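Local coordinates for aromatic-amino-acid aminotransferase (Burkholderia pseudomallei, PDB 4F4E), which probably catalyses the pyridoxal 5'-phosphate-dependent transfer of the amino group of tyrosine and related aromatic amino acids to 2-oxoglutarate, working as a homodimer, at residues L130-D135 and T304-P309; A319-P324 and A328-E333; V349-A354 and V410-I415. One frame throughout, in Å; residues are numbered along the deposited sequence.

In the fold
The three contacts follow one another along the chain and none touches another. Interaction 1 lies at the dimer interface, where the loop 304-309 also meets the second subunit. Interaction 2 lies where helix 312-322 ends and helix 324-354 begins; its centre is 28 Å from that of interaction 1, with nearest atoms about 14 Å apart. Of the three, it is the one tied to the residues next to the cofactor: Trp-330 NE1 bonds to Ser-270 O and its ring stacks with Phe-271, and these two directly follow Lys-269, which carries pyridoxal phosphate. The long helix 324-354 then runs from interaction 2 to interaction 3, whose centres are 36 Å apart. Interactions 1 and 3 fall on opposite sides of the chain's centre.

Interaction 1 (L130-D135 and T304-P309); sequences LKIGAD and TNYSNP
Ile-132, in the middle of helix 125-140, and Asn-305, in the irregular loop that follows helix 288-303, mark the nearest approach of the two backbones, with 8.8 Å between their CA atoms, so the gap is spanned by side chains and one water. The polar half of the contact starts within the helix. Lys-131 has CG anti to its own amide nitrogen (chi1 176°), and a bend at chi2 turns the rest of the chain along the helix, where NZ meets Asp-135 OD1 at 2.9 Å on the syn lone pair. This salt bridge, one turn apart, occupies one carboxylate oxygen. The other, Asp-135 OD2, accepts a bond of 2.7 Å from a bridging water, which in turn accepts one of 2.9 Å from Asn-305 ND2. An asparagine suits this place because its amide can serve two subunits: ND2 also bonds to OD1 of Asn-305 in the second subunit, and its approach to Lys-131 CG, 4.1 Å from ND2, is plain packing.

The apolar half joins Ile-132 to Tyr-306. With CG held between the backbone N and the carbonyl carbon (chi1 55°), the tyrosine ring is swung toward the helix although its CB does not lead there. The Ile-132 methyl CG2 arrives at the ring edge, near the ring plane, 4.1 Å from Tyr-306 OH and 4.3 Å from CE2, and the two side chains cross at about a right angle. Elsewhere on the ring edge lie Asn-308 C and Pro-309 N, in plane, where the loop curls round its own tyrosine.

Arg-277 of the second subunit bonds to Tyr-306 O. A buried helix-to-loop junction shared between subunits in this way is consistent with the dimer interface of class-I, fold-type I aminotransferases.

Interaction 2 (A319-P324 and A328-E333); sequences AVLASP and ASWVQE
Val-320 and Leu-321 meet Trp-330 across an alpha-alpha junction, in which helix 312-322 ends and helix 324-354 begins after a single intervening residue, Ser-323, at the N-cap. The serine hydroxyl OG caps Leu-326 N, taking up an amide that the first turn of the new helix cannot bond, while Pro-324 fits the next position because a first-turn residue needs no N-H.

Trp-330 is the hub of the side-chain packing. Its CG stands anti to the backbone N (chi1 171°), which carries the indole out from its helix toward the preceding one. Val-320 comes in at about a right angle, and its CG1, itself anti to the amide nitrogen, rests 3.7 Å from Trp-330 CB; the beta-branch of valine puts a methyl directly against the tryptophan stem. Leu-321 meets the six-membered ring obliquely: its CD2 is 3.6 Å from Trp-330 CZ3 and 4.0 Å from CE3. Leu-321 CG is anti to its carbonyl carbon (chi1 -61°), and this brings the leucine end nearer to the indole than the direction of its CB would suggest.

The indole has a polar partner too, for NE1 bonds to Ser-270 O, and the ring stacks with Phe-271; both residues follow the cofactor-bearing Lys-269. Tryptophan thus unites a broad apolar surface with one N-H donor.

Where the new helix completes its first turn, Ala-328 N donates to Pro-324 O at 3.0 Å with an N-H...O angle of 157°, while Ala-328 CB lies 3.4 Å from that same oxygen.

Interaction 3 (V349-A354 and V410-I415); sequences VERLKA and VVANAI
Arg-351 has its guanidinium gripped at two points, NE by a salt bridge to Asp-409 OD1, just before 410-415, and NH1 by a hydrogen bond to Gly-347 O in its own helix, while its aliphatic part packs on Ala-412. No hydrogen bond links segments 349-354 and 410-415 themselves; the polar link between the two helices is the Arg-351 to Asp-409 salt bridge. The segments run in roughly the same sense, 38° between their N-to-C directions, with axes approaching to 9.5 Å. Leu-352 and Ala-412 have the nearest CA atoms, 6.5 Å apart.

At this point of nearest backbone approach a small alanine suits, since its single methyl brings little bulk. Ala-412 CB points toward the other helix and lies 3.8 Å from Arg-351 CB and 4.0 Å from Arg-351 CD. The extended chain of the arginine carries its methylenes past Ala-412 CB before the guanidinium reaches its polar setting.

On the buried side, Leu-352 has CG anti to the carbonyl carbon (chi1 -68°), which swings its end in toward the partner helix. CD2 is the branch that touches. It sits 3.6 Å from Ala-412 O, a van der Waals contact with a carbonyl, and 3.9 Å from Ile-415 CG2; leucine and isoleucine cross at about a right angle. The beta-branch of Ile-415 supplies the methyl that meets the leucine.

Leu-352 also packs on Phe-361, outside the pair. The chemistry implies division of labour: apolar contact joins the helices in their buried part, while at the partly exposed margin the Arg-351 charge is paired with Asp-409 of helix 408-419, so that the salt bridge spans the same two helices.

Interaction 1 (L130-D135 and T304-P309)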
loop_
_atom_site.group_PDB
_atom_site.type_symbol
_atom_site.label_atom_id
_atom_site.label_comp_id
_atom_site.label_asym_id
_atom_site.label_seq_id
_atom_site.Cartn_x
_atom_site.Cartn_y
_atom_site.Cartn_z
ATOM N N LEU A 130 10.379 -3.427 2.161
ATOM C CA LEU A 130 11.563 -3.174 1.361
ATOM C C LEU A 130 11.532 -1.786 0.728
ATOM O O LEU A 130 12.557 -1.080 0.695
ATOM C CB LEU A 130 11.784 -4.246 0.295
ATOM C CG LEU A 130 12.164 -5.652 0.717
ATOM C CD1 LEU A 130 11.879 -6.681 -0.432
ATOM C CD2 LEU A 130 13.652 -5.658 1.176
ATOM N N LYS A 131 10.368 -1.403 0.203
ATOM C CA LYS A 131 10.203 -0.119 -0.481
ATOM C C LYS A 131 10.408 1.045 0.486
ATOM O O LYS A 131 11.127 1.978 0.218
ATOM C CB LYS A 131 8.803 -0.046 -1.097
ATOM C CG LYS A 131 8.420 1.262 -1.765
ATOM C CD LYS A 131 9.412 1.664 -2.834
ATOM C CE LYS A 131 8.915 2.833 -3.653
ATOM N NZ LYS A 131 9.972 3.560 -4.413
ATOM N N ILE A 132 9.718 1.010 1.615
ATOM C CA ILE A 132 9.862 2.111 2.561
ATOM C C ILE A 132 11.287 2.212 3.106
ATOM O O ILE A 132 11.800 3.321 3.274
ATOM C CB ILE A 132 8.743 2.150 3.629
ATOM C CG1 ILE A 132 8.770 0.973 4.556
ATOM C CG2 ILE A 132 7.360 2.322 2.962
ATOM C CD1 ILE A 132 7.752 1.106 5.706
ATOM N N GLY A 133 11.936 1.057 3.334
ATOM C CA GLY A 133 13.313 1.026 3.722
ATOM C C GLY A 133 14.218 1.612 2.640
ATOM O O GLY A 133 15.116 2.413 2.944
ATOM N N ALA A 134 13.995 1.183 1.396
ATOM C CA ALA A 134 14.770 1.623 0.231
ATOM C C ALA A 134 14.635 3.146 0.081
ATOM O O ALA A 134 15.628 3.871 -0.069
ATOM C CB ALA A 134 14.302 0.905 -1.052
ATOM N N ASP A 135 13.403 3.637 0.162
ATOM C CA ASP A 135 13.208 5.056 -0.034
ATOM C C ASP A 135 13.889 5.851 1.089
ATOM O O ASP A 135 14.496 6.888 0.805
ATOM C CB ASP A 135 11.744 5.484 -0.106
ATOM C CG ASP A 135 11.033 5.046 -1.402
ATOM O OD1 ASP A 135 11.705 4.643 -2.389
ATOM O OD2 ASP A 135 9.774 5.133 -1.374
ATOM N N THR A 304 3.740 9.959 2.260
ATOM C CA THR A 304 3.708 10.440 0.887
ATOM C C THR A 304 3.627 9.335 -0.167
ATOM O O THR A 304 3.808 9.588 -1.370
ATOM C CB THR A 304 4.933 11.324 0.601
ATOM O OG1 THR A 304 6.120 10.580 0.883
ATOM C CG2 THR A 304 4.895 12.574 1.508
ATOM N N ASN A 305 3.434 8.107 0.292
ATOM C CA ASN A 305 3.291 6.963 -0.596
ATOM C C ASN A 305 1.811 6.511 -0.497
ATOM O O ASN A 305 1.041 6.614 -1.478
ATOM C CB ASN A 305 4.291 5.888 -0.172
ATOM C CG ASN A 305 4.221 4.622 -1.024
ATOM O OD1 ASN A 305 3.241 4.400 -1.751
ATOM N ND2 ASN A 305 5.285 3.794 -0.970
ATOM N N TYR A 306 1.377 6.077 0.694
ATOM C CA TYR A 306 -0.010 5.540 0.790
ATOM C C TYR A 306 -0.756 5.979 2.075
ATOM O O TYR A 306 -1.847 5.462 2.360
ATOM C CB TYR A 306 -0.019 4.016 0.663
ATOM C CG TYR A 306 0.890 3.337 1.657
ATOM C CD1 TYR A 306 0.487 3.099 2.956
ATOM C CD2 TYR A 306 2.181 3.029 1.314
ATOM C CE1 TYR A 306 1.375 2.558 3.866
ATOM C CE2 TYR A 306 3.082 2.503 2.222
ATOM C CZ TYR A 306 2.659 2.259 3.506
ATOM O OH TYR A 306 3.546 1.661 4.414
ATOM N N SER A 307 -0.171 6.951 2.786
ATOM C CA SER A 307 -0.769 7.639 3.941
ATOM C C SER A 307 -0.658 6.806 5.218
ATOM O O SER A 307 -0.049 7.236 6.229
ATOM C CB SER A 307 -2.227 8.018 3.659
ATOM O OG SER A 307 -2.527 9.144 4.396
ATOM N N ASN A 308 -1.276 5.646 5.178
ATOM C CA ASN A 308 -1.302 4.760 6.324
ATOM C C ASN A 308 -1.726 3.386 5.805
ATOM O O ASN A 308 -2.251 3.289 4.702
ATOM C CB ASN A 308 -2.236 5.300 7.429
ATOM C CG ASN A 308 -3.523 5.872 6.880
ATOM O OD1 ASN A 308 -4.352 5.123 6.322
ATOM N ND2 ASN A 308 -3.691 7.240 6.985
ATOM N N PRO A 309 -1.406 2.305 6.529
ATOM C CA PRO A 309 -1.656 0.978 5.967
ATOM C C PRO A 309 -3.059 0.431 6.220
ATOM O O PRO A 309 -3.805 0.953 7.038
ATOM C CB PRO A 309 -0.572 0.117 6.658
ATOM C CG PRO A 309 -0.500 0.734 8.017
ATOM C CD PRO A 309 -0.748 2.234 7.835
HETATM O O HOH W 1 7.678 4.854 0.290
#

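Interaction 2 (A319-P324 and A328-E333)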
loop_
_atom_site.group_PDB
_atom_site.type_symbol
_atom_site.label_atom_id
_atom_site.label_comp_id
_atom_site.label_asym_id
_atom_site.label_seq_id
_atom_site.Cartn_x
_atom_site.Cartn_y
_atom_site.Cartn_z
ATOM N N ALA A 319 -4.169 -10.120 16.310
ATOM C CA ALA A 319 -5.124 -10.935 17.126
ATOM C C ALA A 319 -4.611 -12.364 17.391
ATOM O O ALA A 319 -4.717 -12.850 18.538
ATOM C CB ALA A 319 -6.521 -10.982 16.471
ATOM N N VAL A 320 -4.068 -13.003 16.344
ATOM C CA VAL A 320 -3.548 -14.362 16.440
ATOM C C VAL A 320 -2.352 -14.378 17.383
ATOM O O VAL A 320 -2.301 -15.197 18.315
ATOM C CB VAL A 320 -3.186 -14.934 15.076
ATOM C CG1 VAL A 320 -2.356 -16.223 15.206
ATOM C CG2 VAL A 320 -4.441 -15.129 14.239
ATOM N N LEU A 321 -1.419 -13.434 17.201
ATOM C CA LEU A 321 -0.212 -13.420 18.025
ATOM C C LEU A 321 -0.530 -13.120 19.505
ATOM O O LEU A 321 0.165 -13.629 20.381
ATOM C CB LEU A 321 0.861 -12.465 17.484
ATOM C CG LEU A 321 1.374 -12.797 16.085
ATOM C CD1 LEU A 321 2.270 -11.690 15.561
ATOM C CD2 LEU A 321 2.083 -14.139 16.040
ATOM N N ALA A 322 -1.580 -12.335 19.772
ATOM C CA ALA A 322 -1.944 -11.948 21.159
ATOM C C ALA A 322 -2.731 -12.996 21.915
ATOM O O ALA A 322 -2.845 -12.922 23.143
ATOM C CB ALA A 322 -2.742 -10.647 21.175
ATOM N N SER A 323 -3.326 -13.948 21.196
ATOM C CA SER A 323 -4.129 -14.989 21.822
ATOM C C SER A 323 -3.304 -16.274 21.995
ATOM O O SER A 323 -2.847 -16.839 21.001
ATOM C CB SER A 323 -5.342 -15.273 20.941
ATOM O OG SER A 323 -5.990 -16.474 21.307
ATOM N N PRO A 324 -3.131 -16.754 23.245
ATOM C CA PRO A 324 -2.468 -18.043 23.360
ATOM C C PRO A 324 -3.101 -19.184 22.539
ATOM O O PRO A 324 -2.354 -19.915 21.876
ATOM C CB PRO A 324 -2.465 -18.316 24.888
ATOM C CG PRO A 324 -2.432 -16.925 25.486
ATOM C CD PRO A 324 -3.303 -16.092 24.560
ATOM N N ALA A 328 -1.186 -20.749 19.256
ATOM C CA ALA A 328 -0.814 -22.171 19.248
ATOM C C ALA A 328 -1.364 -22.874 18.011
ATOM O O ALA A 328 -0.699 -23.740 17.398
ATOM C CB ALA A 328 -1.259 -22.849 20.573
ATOM N N SER A 329 -2.587 -22.510 17.595
ATOM C CA SER A 329 -3.167 -23.086 16.392
ATOM C C SER A 329 -2.320 -22.711 15.163
ATOM O O SER A 329 -2.031 -23.548 14.319
ATOM C CB SER A 329 -4.621 -22.572 16.210
ATOM O OG SER A 329 -5.113 -22.894 14.923
ATOM N N TRP A 330 -1.946 -21.426 15.074
ATOM C CA TRP A 330 -1.057 -20.958 14.009
ATOM C C TRP A 330 0.265 -21.739 13.980
ATOM O O TRP A 330 0.692 -22.227 12.918
ATOM C CB TRP A 330 -0.829 -19.480 14.210
ATOM C CG TRP A 330 0.224 -18.965 13.304
ATOM C CD1 TRP A 330 0.242 -19.011 11.915
ATOM C CD2 TRP A 330 1.456 -18.345 13.708
ATOM N NE1 TRP A 330 1.406 -18.463 11.454
ATOM C CE2 TRP A 330 2.177 -18.034 12.487
ATOM C CE3 TRP A 330 2.030 -17.994 14.947
ATOM C CZ2 TRP A 330 3.427 -17.384 12.496
ATOM C CZ3 TRP A 330 3.292 -17.355 14.942
ATOM C CH2 TRP A 330 3.974 -17.065 13.743
ATOM N N VAL A 331 0.885 -21.896 15.148
ATOM C CA VAL A 331 2.227 -22.564 15.280
ATOM C C VAL A 331 2.095 -23.995 14.772
ATOM O O VAL A 331 2.934 -24.495 13.977
ATOM C CB VAL A 331 2.763 -22.507 16.740
ATOM C CG1 VAL A 331 3.939 -23.437 16.921
ATOM C CG2 VAL A 331 3.174 -21.085 17.078
ATOM N N GLN A 332 0.999 -24.635 15.155
ATOM C CA GLN A 332 0.780 -26.003 14.757
ATOM C C GLN A 332 0.612 -26.138 13.263
ATOM O O GLN A 332 1.247 -26.988 12.625
ATOM C CB GLN A 332 -0.438 -26.577 15.484
ATOM C CG GLN A 332 -0.740 -28.033 15.149
ATOM C CD GLN A 332 -1.810 -28.587 16.067
ATOM O OE1 GLN A 332 -1.548 -29.459 16.905
ATOM N NE2 GLN A 332 -3.003 -28.064 15.949
ATOM N N GLU A 333 -0.233 -25.285 12.695
ATOM C CA GLU A 333 -0.518 -25.354 11.282
ATOM C C GLU A 333 0.692 -24.974 10.399
ATOM O O GLU A 333 0.940 -25.622 9.388
ATOM C CB GLU A 333 -1.786 -24.555 10.904
ATOM C CG GLU A 333 -2.217 -24.865 9.484
ATOM C CD GLU A 333 -3.628 -24.424 9.119
ATOM O OE1 GLU A 333 -3.998 -24.707 7.948
ATOM O OE2 GLU A 333 -4.341 -23.796 9.933
#

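Interaction 3 (V349-A354 and V410-I415)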
loop_
_atom_site.group_PDB
_atom_site.type_symbol
_atom_site.label_atom_id
_atom_site.label_comp_id
_atom_site.label_asym_id
_atom_site.label_seq_id
_atom_site.Cartn_x
_atom_site.Cartn_y
_atom_site.Cartn_z
ATOM N N VAL A 349 13.258 -37.157 -3.513
ATOM C CA VAL A 349 14.588 -37.759 -3.484
ATOM C C VAL A 349 14.533 -39.289 -3.509
ATOM O O VAL A 349 15.226 -39.924 -4.301
ATOM C CB VAL A 349 15.366 -37.293 -2.238
ATOM C CG1 VAL A 349 16.725 -37.985 -2.184
ATOM C CG2 VAL A 349 15.542 -35.749 -2.274
ATOM N N GLU A 350 13.688 -39.870 -2.663
ATOM C CA GLU A 350 13.583 -41.334 -2.611
ATOM C C GLU A 350 13.179 -41.907 -3.976
ATOM O O GLU A 350 13.719 -42.939 -4.422
ATOM C CB GLU A 350 12.544 -41.797 -1.596
ATOM C CG GLU A 350 12.847 -41.634 -0.115
ATOM C CD GLU A 350 11.559 -41.752 0.741
ATOM O OE1 GLU A 350 10.425 -41.591 0.206
ATOM O OE2 GLU A 350 11.676 -42.003 1.959
ATOM N N ARG A 351 12.183 -41.282 -4.597
ATOM C CA ARG A 351 11.648 -41.767 -5.857
ATOM C C ARG A 351 12.646 -41.691 -7.002
ATOM O O ARG A 351 12.712 -42.610 -7.824
ATOM C CB ARG A 351 10.366 -41.003 -6.205
ATOM C CG ARG A 351 9.202 -41.426 -5.332
ATOM C CD ARG A 351 8.087 -40.417 -5.423
ATOM N NE ARG A 351 6.872 -40.882 -4.794
ATOM C CZ ARG A 351 6.703 -41.019 -3.485
ATOM N NH1 ARG A 351 7.653 -40.695 -2.607
ATOM N NH2 ARG A 351 5.566 -41.492 -3.040
ATOM N N LEU A 352 13.429 -40.598 -7.050
ATOM C CA LEU A 352 14.429 -40.444 -8.096
ATOM C C LEU A 352 15.594 -41.381 -7.880
ATOM O O LEU A 352 16.168 -41.871 -8.838
ATOM C CB LEU A 352 14.873 -38.980 -8.201
ATOM C CG LEU A 352 13.786 -38.045 -8.723
ATOM C CD1 LEU A 352 14.188 -36.596 -8.593
ATOM C CD2 LEU A 352 13.391 -38.358 -10.172
ATOM N N LYS A 353 15.922 -41.684 -6.631
ATOM C CA LYS A 353 16.852 -42.735 -6.352
ATOM C C LYS A 353 16.374 -44.110 -6.828
ATOM O O LYS A 353 17.143 -44.843 -7.477
ATOM C CB LYS A 353 17.126 -42.832 -4.854
ATOM C CG LYS A 353 18.242 -43.801 -4.555
ATOM C CD LYS A 353 18.599 -43.848 -3.076
ATOM C CE LYS A 353 19.549 -45.006 -2.825
ATOM N NZ LYS A 353 20.390 -44.760 -1.620
ATOM N N ALA A 354 15.137 -44.463 -6.472
ATOM C CA ALA A 354 14.587 -45.783 -6.812
ATOM C C ALA A 354 14.489 -45.923 -8.322
ATOM O O ALA A 354 14.558 -47.041 -8.848
ATOM C CB ALA A 354 13.225 -45.987 -6.162
ATOM N N VAL A 410 3.551 -38.577 -10.235
ATOM C CA VAL A 410 3.463 -38.088 -11.600
ATOM C C VAL A 410 4.695 -37.246 -11.958
ATOM O O VAL A 410 5.368 -37.467 -12.979
ATOM C CB VAL A 410 2.147 -37.329 -11.784
ATOM C CG1 VAL A 410 2.109 -36.655 -13.144
ATOM C CG2 VAL A 410 0.957 -38.310 -11.654
ATOM N N VAL A 411 5.030 -36.304 -11.070
ATOM C CA VAL A 411 6.155 -35.428 -11.278
ATOM C C VAL A 411 7.481 -36.191 -11.259
ATOM O O VAL A 411 8.348 -35.995 -12.154
ATOM C CB VAL A 411 6.194 -34.280 -10.234
ATOM C CG1 VAL A 411 7.523 -33.525 -10.288
ATOM C CG2 VAL A 411 5.027 -33.312 -10.435
ATOM N N ALA A 412 7.671 -37.071 -10.268
ATOM C CA ALA A 412 8.912 -37.817 -10.163
ATOM C C ALA A 412 9.139 -38.711 -11.391
ATOM O O ALA A 412 10.250 -38.779 -11.938
ATOM C CB ALA A 412 8.941 -38.664 -8.907
ATOM N N ASN A 413 8.078 -39.388 -11.819
ATOM C CA ASN A 413 8.170 -40.257 -12.970
ATOM C C ASN A 413 8.447 -39.452 -14.251
ATOM O O ASN A 413 9.204 -39.900 -15.106
ATOM C CB ASN A 413 6.898 -41.114 -13.118
ATOM C CG ASN A 413 6.763 -42.150 -12.011
ATOM O OD1 ASN A 413 7.615 -42.177 -11.127
ATOM N ND2 ASN A 413 5.711 -43.006 -12.065
ATOM N N ALA A 414 7.835 -38.281 -14.389
ATOM C CA ALA A 414 8.108 -37.425 -15.540
ATOM C C ALA A 414 9.582 -37.000 -15.552
ATOM O O ALA A 414 10.268 -37.085 -16.580
ATOM C CB ALA A 414 7.190 -36.232 -15.559
ATOM N N ILE A 415 10.102 -36.599 -14.400
ATOM C CA ILE A 415 11.518 -36.220 -14.295
ATOM C C ILE A 415 12.432 -37.377 -14.650
ATOM O O ILE A 415 13.384 -37.226 -15.445
ATOM C CB ILE A 415 11.837 -35.628 -12.909
ATOM C CG1 ILE A 415 11.127 -34.278 -12.730
ATOM C CG2 ILE A 415 13.352 -35.456 -12.705
ATOM C CD1 ILE A 415 11.135 -33.719 -11.326
#